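Local atomic coordinates of lactate utilization protein C (Deinococcus radiodurans, PDB entry 2G40), a protein that may function in L-lactate utilization, working as a homodimer and belonging to the LutC/YkgG family. Residues A82-L87 against W103-M108; V128-A133 against H162-R167; S137-I142 against Q173-G178; D145-Q150 against V186-P191. All blocks are in the same frame, centred on the assembly; numbering follows the deposited sequence.

Overall arrangement
From the N terminus, contact 1 closes first, joining helix 79-87 to the loop that leads into the edge strand 109-111. It is complete before the other three open. Contact 2 then pairs neighbouring strands 127-130 and 161-167 near the centre of the chain, and its L129, I163 and V165 touch residues of contact 1. Contacts 2, 3 and 4 cross one another pairwise, since their first segments follow in order and their second segments do too. Contacts 3 and 4 tie the loops before and after strand 141-144 to the beginning and end of helix 175-187; both reach the second subunit, and both lie opposite contact 1 across the chain's centre.

Contact 1: A82-L87 against W103-M108; sequences AIAKAL and WLTVGM
In the layer of helix packed on the six-stranded parallel sheet, helix 79-87 meets the loop before edge strand 109-111 through I83 and L87 on one side and W103 and M108 on the other. The contact is apolar. The two branches of I83 divide the work: with CG1 beside the backbone N (chi1 -64°), CD1 reaches along the loop to W103, lying 3.9 Å from W103 CB, while CG2 turns to the methionine. There I83 CG2 and M108 CE are only 3.4 Å apart, tighter than usual for two carbons. The same methyl is touched from the next helical turn, L87 CD1 lying 4.0 Å from M108 CE, with the leucine and methionine side chains at roughly a right angle. At the margin, A84 CB comes within 3.9 Å of T105 OG1.

What places the thioether is local to the loop. A type II turn runs from T105 to M108, closed by M108 N to T105 O at 3.1 Å, with G107 supplying the positive phi (103°). M108 folds back across this turn, and its SD accepts a weak bond from T105 N at 3.4 Å. I83 and L87 also rest on L129 and A127 of strand 127-130. Helix 79-87 is the connection of a parallel beta-alpha-beta crossover, from strand 70-74 over three intervening strands to 92-94, in a domain whose family is grouped with the Rossmann folds.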
loop_
_atom_site.group_PDB
_atom_site.type_symbol
_atom_site.label_atom_id
_atom_site.label_comp_id
_atom_site.label_asym_id
_atom_site.label_seq_id
_atom_site.Cartn_x
_atom_site.Cartn_y
_atom_site.Cartn_z
ATOM N N ALA A 82 -4.057 8.715 25.260
ATOM C CA ALA A 82 -2.860 8.202 24.578
ATOM C C ALA A 82 -2.669 8.876 23.225
ATOM O O ALA A 82 -1.549 9.232 22.845
ATOM C CB ALA A 82 -2.944 6.688 24.390
ATOM N N ILE A 83 -3.766 9.023 22.491
ATOM C CA ILE A 83 -3.715 9.667 21.179
ATOM C C ILE A 83 -3.347 11.117 21.361
ATOM O O ILE A 83 -2.463 11.639 20.674
ATOM C CB ILE A 83 -5.059 9.571 20.436
ATOM C CG1 ILE A 83 -5.403 8.108 20.141
ATOM C CG2 ILE A 83 -4.996 10.355 19.133
ATOM C CD1 ILE A 83 -6.805 7.879 19.667
ATOM N N ALA A 84 -4.017 11.774 22.308
ATOM C CA ALA A 84 -3.694 13.162 22.643
ATOM C C ALA A 84 -2.244 13.338 23.055
ATOM O O ALA A 84 -1.582 14.278 22.609
ATOM C CB ALA A 84 -4.609 13.679 23.725
ATOM N N LYS A 85 -1.745 12.420 23.873
ATOM C CA LYS A 85 -0.378 12.468 24.326
ATOM C C LYS A 85 0.583 12.311 23.138
ATOM O O LYS A 85 1.548 13.053 23.028
ATOM C CB LYS A 85 -0.129 11.394 25.387
ATOM C CG LYS A 85 1.215 11.462 26.023
ATOM C CD LYS A 85 1.326 10.416 27.123
ATOM C CE LYS A 85 2.690 10.431 27.775
ATOM N NZ LYS A 85 3.776 10.416 26.756
ATOM N N ALA A 86 0.279 11.389 22.227
ATOM C CA ALA A 86 1.095 11.160 21.020
ATOM C C ALA A 86 1.214 12.378 20.102
ATOM O O ALA A 86 2.276 12.611 19.515
ATOM C CB ALA A 86 0.537 9.994 20.235
ATOM N N LEU A 87 0.129 13.129 19.963
ATOM C CA LEU A 87 0.130 14.371 19.177
ATOM C C LEU A 87 0.923 15.516 19.786
ATOM O O LEU A 87 1.431 16.380 19.063
ATOM C CB LEU A 87 -1.296 14.874 19.002
ATOM C CG LEU A 87 -2.132 14.070 18.035
ATOM C CD1 LEU A 87 -3.572 14.525 18.213
ATOM C CD2 LEU A 87 -1.645 14.295 16.609
ATOM N N TRP A 103 -12.607 8.402 20.639
ATOM C CA TRP A 103 -11.146 8.469 20.552
ATOM C C TRP A 103 -10.610 9.888 20.483
ATOM O O TRP A 103 -9.417 10.111 20.654
ATOM C CB TRP A 103 -10.657 7.775 19.300
ATOM C CG TRP A 103 -10.928 6.319 19.220
ATOM C CD1 TRP A 103 -11.799 5.578 19.969
ATOM C CD2 TRP A 103 -10.353 5.438 18.277
ATOM N NE1 TRP A 103 -11.781 4.277 19.554
ATOM C CE2 TRP A 103 -10.898 4.159 18.513
ATOM C CE3 TRP A 103 -9.419 5.598 17.254
ATOM C CZ2 TRP A 103 -10.529 3.047 17.758
ATOM C CZ3 TRP A 103 -9.072 4.492 16.488
ATOM C CH2 TRP A 103 -9.615 3.239 16.751
ATOM N N LEU A 104 -11.495 10.828 20.171
ATOM C CA LEU A 104 -11.103 12.174 19.847
ATOM C C LEU A 104 -11.314 13.058 21.056
ATOM O O LEU A 104 -12.197 12.804 21.891
ATOM C CB LEU A 104 -11.925 12.707 18.678
ATOM C CG LEU A 104 -12.050 11.831 17.425
ATOM C CD1 LEU A 104 -12.864 12.612 16.386
ATOM C CD2 LEU A 104 -10.690 11.390 16.877
ATOM N N THR A 105 -10.519 14.110 21.129
ATOM C CA THR A 105 -10.527 14.986 22.288
ATOM C C THR A 105 -10.452 16.439 21.870
ATOM O O THR A 105 -9.850 16.769 20.849
ATOM C CB THR A 105 -9.344 14.652 23.216
ATOM O OG1 THR A 105 -8.151 14.486 22.440
ATOM C CG2 THR A 105 -9.606 13.350 23.940
ATOM N N VAL A 106 -11.085 17.297 22.670
ATOM C CA VAL A 106 -11.045 18.750 22.480
ATOM C C VAL A 106 -9.591 19.198 22.519
ATOM O O VAL A 106 -8.803 18.711 23.331
ATOM C CB VAL A 106 -11.886 19.454 23.572
ATOM C CG1 VAL A 106 -11.494 20.941 23.748
ATOM C CG2 VAL A 106 -13.367 19.312 23.247
ATOM N N GLY A 107 -9.223 20.108 21.630
ATOM C CA GLY A 107 -7.819 20.501 21.503
ATOM C C GLY A 107 -7.152 19.872 20.302
ATOM O O GLY A 107 -6.175 20.410 19.780
ATOM N N MET A 108 -7.671 18.729 19.858
ATOM C CA MET A 108 -7.315 18.210 18.536
ATOM C C MET A 108 -7.794 19.195 17.477
ATOM O O MET A 108 -8.932 19.677 17.538
ATOM C CB MET A 108 -7.991 16.871 18.262
ATOM C CG MET A 108 -7.400 15.682 18.960
ATOM S SD MET A 108 -8.336 14.226 18.482
ATOM C CE MET A 108 -7.162 12.931 18.756
#

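Contact 2: V128-A133 against H162-R167; sequences VLTGCA and HICVVR
L129 and I163 stand side by side on neighbouring parallel strands, and the main bump on their face of the sheet is L129 CD1. It drops into the notch between two branched neighbours, 3.8 Å from I163 CG2 and 4.0 Å from V165 CG2; helix 79-87 covers this face with I83 resting on L129 and A86 and L87 on I163. Beneath the side chains the axes of the two short strand segments run 13° from parallel, with L129 CA and I163 CA 4.8 Å apart. The backbone ladder is I163 N to V128 O, T130 N to I163 O and V165 N to T130 O, the last at 2.7 Å.

These are central strands of the six-stranded parallel sheet of the LUD domain, a family grouped with the NADP-binding Rossmann clan. On the face carrying V128, T130, H162 and C164, the histidine lies across the strands rather than standing upright. Its CG is anti to the backbone N (chi1 -177°), which swings the ring over toward T130, and V128 CG1 fits against H162 CA and the CD2 corner of its ring. H162 NE2 donates to T130 OG1 at 2.7 Å, squarely in the ring plane; that hydroxyl in turn donates to G131 O on an in-plane lone pair, so its rotation is fixed. C164 CB lies over the ring's rim on one face.

Beyond G131 the first chain segment, no longer a strand, draws away from strand 161-167, and C132 N stands 3.8 Å from V165 O. A water fills the wedge, accepting from C132 N and donating to V165 O at 2.7 Å, while C132 SG settles 3.9 Å from V166 CG2.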
loop_
_atom_site.group_PDB
_atom_site.type_symbol
_atom_site.label_atom_id
_atom_site.label_comp_id
_atom_site.label_asym_id
_atom_site.label_seq_id
_atom_site.Cartn_x
_atom_site.Cartn_y
_atom_site.Cartn_z
ATOM N N VAL A 128 -1.839 11.833 10.989
ATOM C CA VAL A 128 -3.033 11.123 10.599
ATOM C C VAL A 128 -3.263 10.048 11.653
ATOM O O VAL A 128 -2.320 9.422 12.141
ATOM C CB VAL A 128 -2.892 10.502 9.189
ATOM C CG1 VAL A 128 -1.674 9.523 9.084
ATOM C CG2 VAL A 128 -4.193 9.828 8.778
ATOM N N LEU A 129 -4.533 9.836 11.969
ATOM C CA LEU A 129 -4.953 8.876 12.967
ATOM C C LEU A 129 -5.746 7.804 12.248
ATOM O O LEU A 129 -6.685 8.121 11.523
ATOM C CB LEU A 129 -5.838 9.563 14.011
ATOM C CG LEU A 129 -6.547 8.639 15.001
ATOM C CD1 LEU A 129 -5.524 7.938 15.878
ATOM C CD2 LEU A 129 -7.542 9.375 15.831
ATOM N N THR A 130 -5.345 6.541 12.397
ATOM C CA THR A 130 -6.081 5.452 11.765
ATOM C C THR A 130 -6.192 4.244 12.660
ATOM O O THR A 130 -5.411 4.058 13.593
ATOM C CB THR A 130 -5.432 4.926 10.433
ATOM O OG1 THR A 130 -4.303 4.084 10.735
ATOM C CG2 THR A 130 -5.006 6.052 9.526
ATOM N N GLY A 131 -7.169 3.414 12.322
ATOM C CA GLY A 131 -7.203 2.030 12.768
ATOM C C GLY A 131 -6.381 1.194 11.804
ATOM O O GLY A 131 -5.517 1.696 11.077
ATOM N N CYS A 132 -6.642 -0.096 11.799
ATOM C CA CYS A 132 -6.025 -0.989 10.822
ATOM C C CYS A 132 -6.924 -2.175 10.603
ATOM O O CYS A 132 -7.983 -2.284 11.251
ATOM C CB CYS A 132 -4.685 -1.472 11.302
ATOM S SG CYS A 132 -4.720 -2.450 12.816
ATOM N N ALA A 133 -6.516 -3.051 9.692
ATOM C CA ALA A 133 -7.257 -4.272 9.425
ATOM C C ALA A 133 -6.802 -5.410 10.329
ATOM O O ALA A 133 -7.634 -6.142 10.908
ATOM C CB ALA A 133 -7.136 -4.673 7.975
ATOM N N HIS A 162 2.125 9.090 11.535
ATOM C CA HIS A 162 0.977 8.193 11.523
ATOM C C HIS A 162 0.822 7.685 12.944
ATOM O O HIS A 162 1.774 7.181 13.540
ATOM C CB HIS A 162 1.263 7.044 10.547
ATOM C CG HIS A 162 0.144 6.060 10.365
ATOM N ND1 HIS A 162 0.314 4.884 9.673
ATOM C CD2 HIS A 162 -1.145 6.071 10.781
ATOM C CE1 HIS A 162 -0.823 4.210 9.666
ATOM N NE2 HIS A 162 -1.724 4.904 10.341
ATOM N N ILE A 163 -0.359 7.898 13.497
ATOM C CA ILE A 163 -0.791 7.287 14.742
ATOM C C ILE A 163 -1.779 6.187 14.380
ATOM O O ILE A 163 -2.865 6.459 13.855
ATOM C CB ILE A 163 -1.493 8.267 15.680
ATOM C CG1 ILE A 163 -0.562 9.454 16.006
ATOM C CG2 ILE A 163 -1.904 7.542 16.963
ATOM C CD1 ILE A 163 -1.234 10.591 16.777
ATOM N N CYS A 164 -1.391 4.949 14.654
ATOM C CA CYS A 164 -2.170 3.809 14.228
ATOM C C CYS A 164 -2.640 3.027 15.444
ATOM O O CYS A 164 -1.828 2.531 16.243
ATOM C CB CYS A 164 -1.317 2.930 13.324
ATOM S SG CYS A 164 -2.205 1.528 12.733
ATOM N N VAL A 165 -3.955 2.925 15.585
ATOM C CA VAL A 165 -4.558 2.255 16.745
ATOM C C VAL A 165 -4.854 0.822 16.343
ATOM O O VAL A 165 -5.538 0.588 15.365
ATOM C CB VAL A 165 -5.862 2.949 17.202
ATOM C CG1 VAL A 165 -6.554 2.142 18.287
ATOM C CG2 VAL A 165 -5.575 4.348 17.685
ATOM N N VAL A 166 -4.321 -0.114 17.117
ATOM C CA VAL A 166 -4.418 -1.538 16.838
ATOM C C VAL A 166 -5.117 -2.160 18.026
ATOM O O VAL A 166 -4.620 -2.100 19.127
ATOM C CB VAL A 166 -3.016 -2.141 16.701
ATOM C CG1 VAL A 166 -3.117 -3.663 16.478
ATOM C CG2 VAL A 166 -2.231 -1.445 15.587
ATOM N N ARG A 167 -6.286 -2.755 17.825
ATOM C CA ARG A 167 -6.941 -3.433 18.931
ATOM C C ARG A 167 -6.139 -4.676 19.259
ATOM O O ARG A 167 -5.645 -5.313 18.357
ATOM C CB ARG A 167 -8.345 -3.831 18.559
ATOM C CG ARG A 167 -9.234 -2.688 18.192
ATOM C CD ARG A 167 -10.689 -3.074 18.320
ATOM N NE ARG A 167 -10.978 -4.267 17.537
ATOM C CZ ARG A 167 -11.190 -4.265 16.222
ATOM N NH1 ARG A 167 -11.178 -3.127 15.531
ATOM N NH2 ARG A 167 -11.433 -5.409 15.593
HETATM O O HOH W 1 -7.789 -0.676 14.660
#

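Contact 3: S137-I142 against Q173-G178; sequences SETGTI and QTVREG
Hydrogen bonds carry most of this contact, and E138 makes both of those that span it. Its backbone N donates to Q173 O at 3.0 Å, in the carbonyl plane. Its carboxylate then reaches past T174 to the first turn of helix 175-187, where OE2 accepts from V175 N at 2.8 Å on the anti side, 23° out of its plane. E138 has two conformers; the bond is described for one of them, and its persistence in the other is uncertain. A negative group here would probably suit the helix N terminus.

Packing is lighter. S137 OG, bonded to Q59, lies against Q173 CA at 3.3 Å, and T139 OG1 meets V175 CG2 at 4.0 Å. On the dimer side, V175 touches V179 of the second subunit, and T139 and T141 touch its V186.

Each segment is also braced internally. T139 OG1 and T141 OG1 share a hydrogen bond beside a G1 beta bulge, in which G140 (phi 59°) and T141 face one residue of strand 134-136. On the helix, E177 N donates to T174 OG1 at 3.2 Å while E177 OE2 takes both T174 N and T174 OG1, the reciprocal pattern of an N-terminal capping box.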
loop_
_atom_site.group_PDB
_atom_site.type_symbol
_atom_site.label_atom_id
_atom_site.label_comp_id
_atom_site.label_asym_id
_atom_site.label_seq_id
_atom_site.Cartn_x
_atom_site.Cartn_y
_atom_site.Cartn_z
ATOM N N SER A 137 2.441 -10.078 14.535
ATOM C CA SER A 137 3.489 -9.947 15.526
ATOM C C SER A 137 4.862 -10.336 15.004
ATOM O O SER A 137 5.835 -9.656 15.286
ATOM C CB SER A 137 3.150 -10.723 16.793
ATOM O OG SER A 137 3.275 -12.124 16.646
ATOM N N GLU A 138 4.942 -11.417 14.228
ATOM C CA GLU A 138 6.256 -11.963 13.838
ATOM C C GLU A 138 7.095 -10.991 13.023
ATOM O O GLU A 138 8.321 -10.968 13.148
ATOM C CB GLU A 138 6.127 -13.324 13.122
ATOM C CG GLU A 138 5.477 -13.315 11.745
ATOM C CD GLU A 138 5.533 -14.673 11.050
ATOM O OE1 GLU A 138 6.384 -15.502 11.428
ATOM O OE2 GLU A 138 4.737 -14.917 10.121
ATOM N N THR A 139 6.430 -10.166 12.216
ATOM C CA THR A 139 7.111 -9.213 11.351
ATOM C C THR A 139 6.842 -7.770 11.734
ATOM O O THR A 139 7.339 -6.871 11.087
ATOM C CB THR A 139 6.728 -9.460 9.889
ATOM O OG1 THR A 139 5.310 -9.447 9.749
ATOM C CG2 THR A 139 7.263 -10.787 9.430
ATOM N N GLY A 140 6.071 -7.536 12.795
ATOM C CA GLY A 140 5.740 -6.171 13.193
ATOM C C GLY A 140 5.033 -5.455 12.069
ATOM O O GLY A 140 5.357 -4.301 11.735
ATOM N N THR A 141 4.097 -6.156 11.440
ATOM C CA THR A 141 3.366 -5.617 10.285
ATOM C C THR A 141 2.012 -5.107 10.662
ATOM O O THR A 141 1.283 -5.763 11.402
ATOM C CB THR A 141 3.133 -6.707 9.218
ATOM O OG1 THR A 141 4.392 -7.177 8.748
ATOM C CG2 THR A 141 2.307 -6.174 8.022
ATOM N N ILE A 142 1.660 -3.953 10.117
ATOM C CA ILE A 142 0.332 -3.472 10.244
ATOM C C ILE A 142 -0.219 -3.427 8.826
ATOM O O ILE A 142 0.390 -2.857 7.906
ATOM C CB ILE A 142 0.273 -2.110 10.922
ATOM C CG1 ILE A 142 0.719 -2.218 12.386
ATOM C CG2 ILE A 142 -1.133 -1.574 10.838
ATOM C CD1 ILE A 142 1.043 -0.892 13.030
ATOM N N GLN A 173 -0.287 -13.817 15.199
ATOM C CA GLN A 173 1.121 -14.163 15.268
ATOM C C GLN A 173 1.788 -14.174 13.906
ATOM O O GLN A 173 2.859 -13.585 13.723
ATOM C CB GLN A 173 1.304 -15.511 15.944
ATOM C CG GLN A 173 2.744 -15.974 15.923
ATOM C CD GLN A 173 2.931 -17.311 16.554
ATOM O OE1 GLN A 173 2.033 -17.842 17.215
ATOM N NE2 GLN A 173 4.115 -17.884 16.353
ATOM N N THR A 174 1.180 -14.875 12.956
ATOM C CA THR A 174 1.855 -15.212 11.718
ATOM C C THR A 174 1.291 -14.446 10.528
ATOM O O THR A 174 0.124 -14.042 10.520
ATOM C CB THR A 174 1.709 -16.713 11.425
ATOM O OG1 THR A 174 0.314 -17.020 11.273
ATOM C CG2 THR A 174 2.306 -17.548 12.564
ATOM N N VAL A 175 2.129 -14.289 9.511
ATOM C CA VAL A 175 1.718 -13.709 8.242
ATOM C C VAL A 175 0.525 -14.467 7.646
ATOM O O VAL A 175 -0.431 -13.855 7.182
ATOM C CB VAL A 175 2.910 -13.655 7.257
ATOM C CG1 VAL A 175 2.449 -13.285 5.870
ATOM C CG2 VAL A 175 3.951 -12.651 7.733
ATOM N N ARG A 176 0.576 -15.795 7.696
ATOM C CA ARG A 176 -0.531 -16.638 7.253
ATOM C C ARG A 176 -1.874 -16.213 7.851
ATOM O O ARG A 176 -2.860 -16.057 7.131
ATOM C CB ARG A 176 -0.241 -18.099 7.597
ATOM N N GLU A 177 -1.905 -16.009 9.166
ATOM C CA GLU A 177 -3.124 -15.581 9.852
ATOM C C GLU A 177 -3.533 -14.166 9.443
ATOM O O GLU A 177 -4.727 -13.849 9.327
ATOM C CB GLU A 177 -2.927 -15.614 11.358
ATOM C CG GLU A 177 -2.729 -16.972 11.950
ATOM C CD GLU A 177 -2.208 -16.856 13.365
ATOM O OE1 GLU A 177 -3.040 -16.685 14.285
ATOM O OE2 GLU A 177 -0.967 -16.894 13.534
ATOM N N GLY A 178 -2.534 -13.314 9.252
ATOM C CA GLY A 178 -2.762 -11.923 8.858
ATOM C C GLY A 178 -3.471 -11.860 7.521
ATOM O O GLY A 178 -4.409 -11.099 7.342
#

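Contact 4: D145-Q150 against V186-P191; sequences DHRADQ and VREGRP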
loop_
_atom_site.group_PDB
_atom_site.type_symbol
_atom_site.label_atom_id
_atom_site.label_comp_id
_atom_site.label_asym_id
_atom_site.label_seq_id
_atom_site.Cartn_x
_atom_site.Cartn_y
_atom_site.Cartn_z
ATOM N N ASP A 145 -6.532 -1.855 5.193
ATOM C CA ASP A 145 -7.405 -2.138 4.059
ATOM C C ASP A 145 -8.301 -0.952 3.691
ATOM O O ASP A 145 -9.182 -1.093 2.860
ATOM C CB ASP A 145 -8.217 -3.434 4.257
ATOM C CG ASP A 145 -9.266 -3.334 5.361
ATOM O OD1 ASP A 145 -9.357 -2.293 6.037
ATOM O OD2 ASP A 145 -9.974 -4.331 5.568
ATOM N N HIS A 146 -8.057 0.199 4.312
ATOM C CA HIS A 146 -8.578 1.487 3.850
ATOM C C HIS A 146 -10.080 1.587 3.928
ATOM O O HIS A 146 -10.711 2.251 3.129
ATOM C CB HIS A 146 -7.971 1.769 2.473
ATOM C CG HIS A 146 -6.480 1.816 2.533
ATOM N ND1 HIS A 146 -5.810 2.830 3.186
ATOM C CD2 HIS A 146 -5.534 0.932 2.137
ATOM C CE1 HIS A 146 -4.513 2.588 3.146
ATOM N NE2 HIS A 146 -4.321 1.455 2.498
ATOM N N ARG A 147 -10.621 0.881 4.916
ATOM C CA ARG A 147 -11.994 1.025 5.318
ATOM C C ARG A 147 -12.156 2.377 6.015
ATOM O O ARG A 147 -11.215 3.198 6.067
ATOM C CB ARG A 147 -12.387 -0.165 6.173
ATOM C CG ARG A 147 -12.562 -1.431 5.342
ATOM C CD ARG A 147 -12.705 -2.626 6.235
ATOM N NE ARG A 147 -12.675 -3.893 5.520
ATOM C CZ ARG A 147 -13.713 -4.458 4.907
ATOM N NH1 ARG A 147 -14.899 -3.866 4.884
ATOM N NH2 ARG A 147 -13.557 -5.622 4.281
ATOM N N ALA A 148 -13.345 2.636 6.522
ATOM C CA ALA A 148 -13.712 3.999 6.923
ATOM C C ALA A 148 -12.845 4.541 8.056
ATOM O O ALA A 148 -12.639 5.748 8.127
ATOM C CB ALA A 148 -15.185 4.043 7.323
ATOM N N ASP A 149 -12.346 3.662 8.934
ATOM C CA ASP A 149 -11.491 4.078 10.059
ATOM C C ASP A 149 -10.013 4.233 9.672
ATOM O O ASP A 149 -9.184 4.501 10.516
ATOM C CB ASP A 149 -11.622 3.129 11.259
ATOM C CG ASP A 149 -11.103 1.705 10.966
ATOM O OD1 ASP A 149 -10.925 1.338 9.790
ATOM O OD2 ASP A 149 -10.911 0.935 11.938
ATOM N N GLN A 150 -9.707 4.070 8.388
ATOM C CA GLN A 150 -8.363 4.140 7.881
ATOM C C GLN A 150 -8.207 5.150 6.761
ATOM O O GLN A 150 -7.150 5.774 6.604
ATOM C CB GLN A 150 -7.978 2.766 7.366
ATOM C CG GLN A 150 -7.825 1.767 8.459
ATOM C CD GLN A 150 -7.940 0.397 7.910
ATOM O OE1 GLN A 150 -7.062 -0.045 7.189
ATOM N NE2 GLN A 150 -9.042 -0.264 8.191
ATOM N N VAL A 186 -9.509 -8.477 0.243
ATOM C CA VAL A 186 -8.847 -8.707 -1.032
ATOM C C VAL A 186 -9.877 -9.174 -2.043
ATOM O O VAL A 186 -9.922 -8.670 -3.162
ATOM C CB VAL A 186 -7.676 -9.726 -0.936
ATOM C CG1 VAL A 186 -7.074 -9.979 -2.303
ATOM C CG2 VAL A 186 -6.609 -9.190 -0.013
ATOM N N ARG A 187 -10.722 -10.116 -1.626
ATOM C CA ARG A 187 -11.786 -10.604 -2.486
ATOM C C ARG A 187 -12.767 -9.489 -2.893
ATOM O O ARG A 187 -13.333 -9.529 -3.985
ATOM C CB ARG A 187 -12.520 -11.775 -1.826
ATOM C CG ARG A 187 -11.682 -13.052 -1.711
ATOM C CD ARG A 187 -12.560 -14.247 -1.467
ATOM N NE ARG A 187 -13.262 -14.112 -0.197
ATOM C CZ ARG A 187 -12.797 -14.516 0.981
ATOM N NH1 ARG A 187 -11.615 -15.117 1.080
ATOM N NH2 ARG A 187 -13.538 -14.325 2.070
ATOM N N GLU A 188 -12.935 -8.498 -2.016
ATOM C CA GLU A 188 -13.751 -7.302 -2.261
ATOM C C GLU A 188 -13.096 -6.254 -3.154
ATOM O O GLU A 188 -13.745 -5.279 -3.571
ATOM C CB GLU A 188 -14.101 -6.627 -0.930
ATOM C CG GLU A 188 -15.308 -7.215 -0.244
ATOM C CD GLU A 188 -15.376 -6.859 1.227
ATOM O OE1 GLU A 188 -14.806 -5.818 1.630
ATOM O OE2 GLU A 188 -16.017 -7.621 1.967
ATOM N N GLY A 189 -11.814 -6.447 -3.451
ATOM C CA GLY A 189 -11.074 -5.510 -4.262
ATOM C C GLY A 189 -10.529 -4.327 -3.490
ATOM O O GLY A 189 -10.088 -3.333 -4.098
ATOM N N ARG A 190 -10.519 -4.408 -2.158
ATOM C CA ARG A 190 -9.994 -3.304 -1.370
ATOM C C ARG A 190 -8.485 -3.350 -1.459
ATOM O O ARG A 190 -7.891 -4.423 -1.420
ATOM C CB ARG A 190 -10.384 -3.400 0.086
ATOM C CG ARG A 190 -11.860 -3.254 0.337
ATOM C CD ARG A 190 -12.159 -3.253 1.807
ATOM N NE ARG A 190 -13.600 -3.315 2.013
ATOM C CZ ARG A 190 -14.421 -2.275 1.935
ATOM N NH1 ARG A 190 -13.959 -1.074 1.656
ATOM N NH2 ARG A 190 -15.719 -2.440 2.154
ATOM N N PRO A 191 -7.861 -2.181 -1.561
ATOM C CA PRO A 191 -6.409 -2.137 -1.532
ATOM C C PRO A 191 -5.870 -2.449 -0.159
ATOM O O PRO A 191 -6.516 -2.140 0.853
ATOM C CB PRO A 191 -6.104 -0.685 -1.876
ATOM C CG PRO A 191 -7.331 0.059 -1.409
ATOM C CD PRO A 191 -8.460 -0.833 -1.685
HETATM O O HOH W 2 -11.229 -0.271 1.270
HETATM O O HOH W 3 -17.025 -5.621 3.705
#
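Backbones meet where D145 and P191 come together, their CA atoms 5.7 Å apart and D145 CA making a CH...O contact with P191 O at 3.3 Å. Just before P191, helix 175-187 has ended in a Schellman motif at G189, which has positive phi; R190 and P191 then lie against the loop after strand 141-144.

Four side chains, D145, R147, E188 and R190, form a salt-bridge network. R147 is extended from CG to NE and crosses R190 at about a right angle; R190 NE lies over the centre of the R147 guanidinium, 3.1 Å from R147 CZ, with the two planes 45° apart. Such closeness of like charges is probably eased by the carboxylates. E188 OE1 takes R190 NE at 2.8 Å, nearly along its C-O axis, and receives a weak, bent bond from R147 NH2 (124°), the salt bridge that spans the segments. At the NE edge of the R147 guanidinium, D145 OD2 accepts R147 NE at 2.7 Å, in the guanidinium plane although above that of the carboxylate. S185 OG bonds to both D145 OD2 and R147 NH2, tying the preceding helical turn to this pair.

D145 is itself held by Q150, whose OE1 takes the backbone N of D145 and of H146 while NE2 donates to D145 OD1. The H146 ring, bonded to T193 and G151, points its CD2 edge at P191 O. A water bridges the two segments, accepting from R190 NH1 at 2.9 Å and donating to D145 O at 2.7 Å.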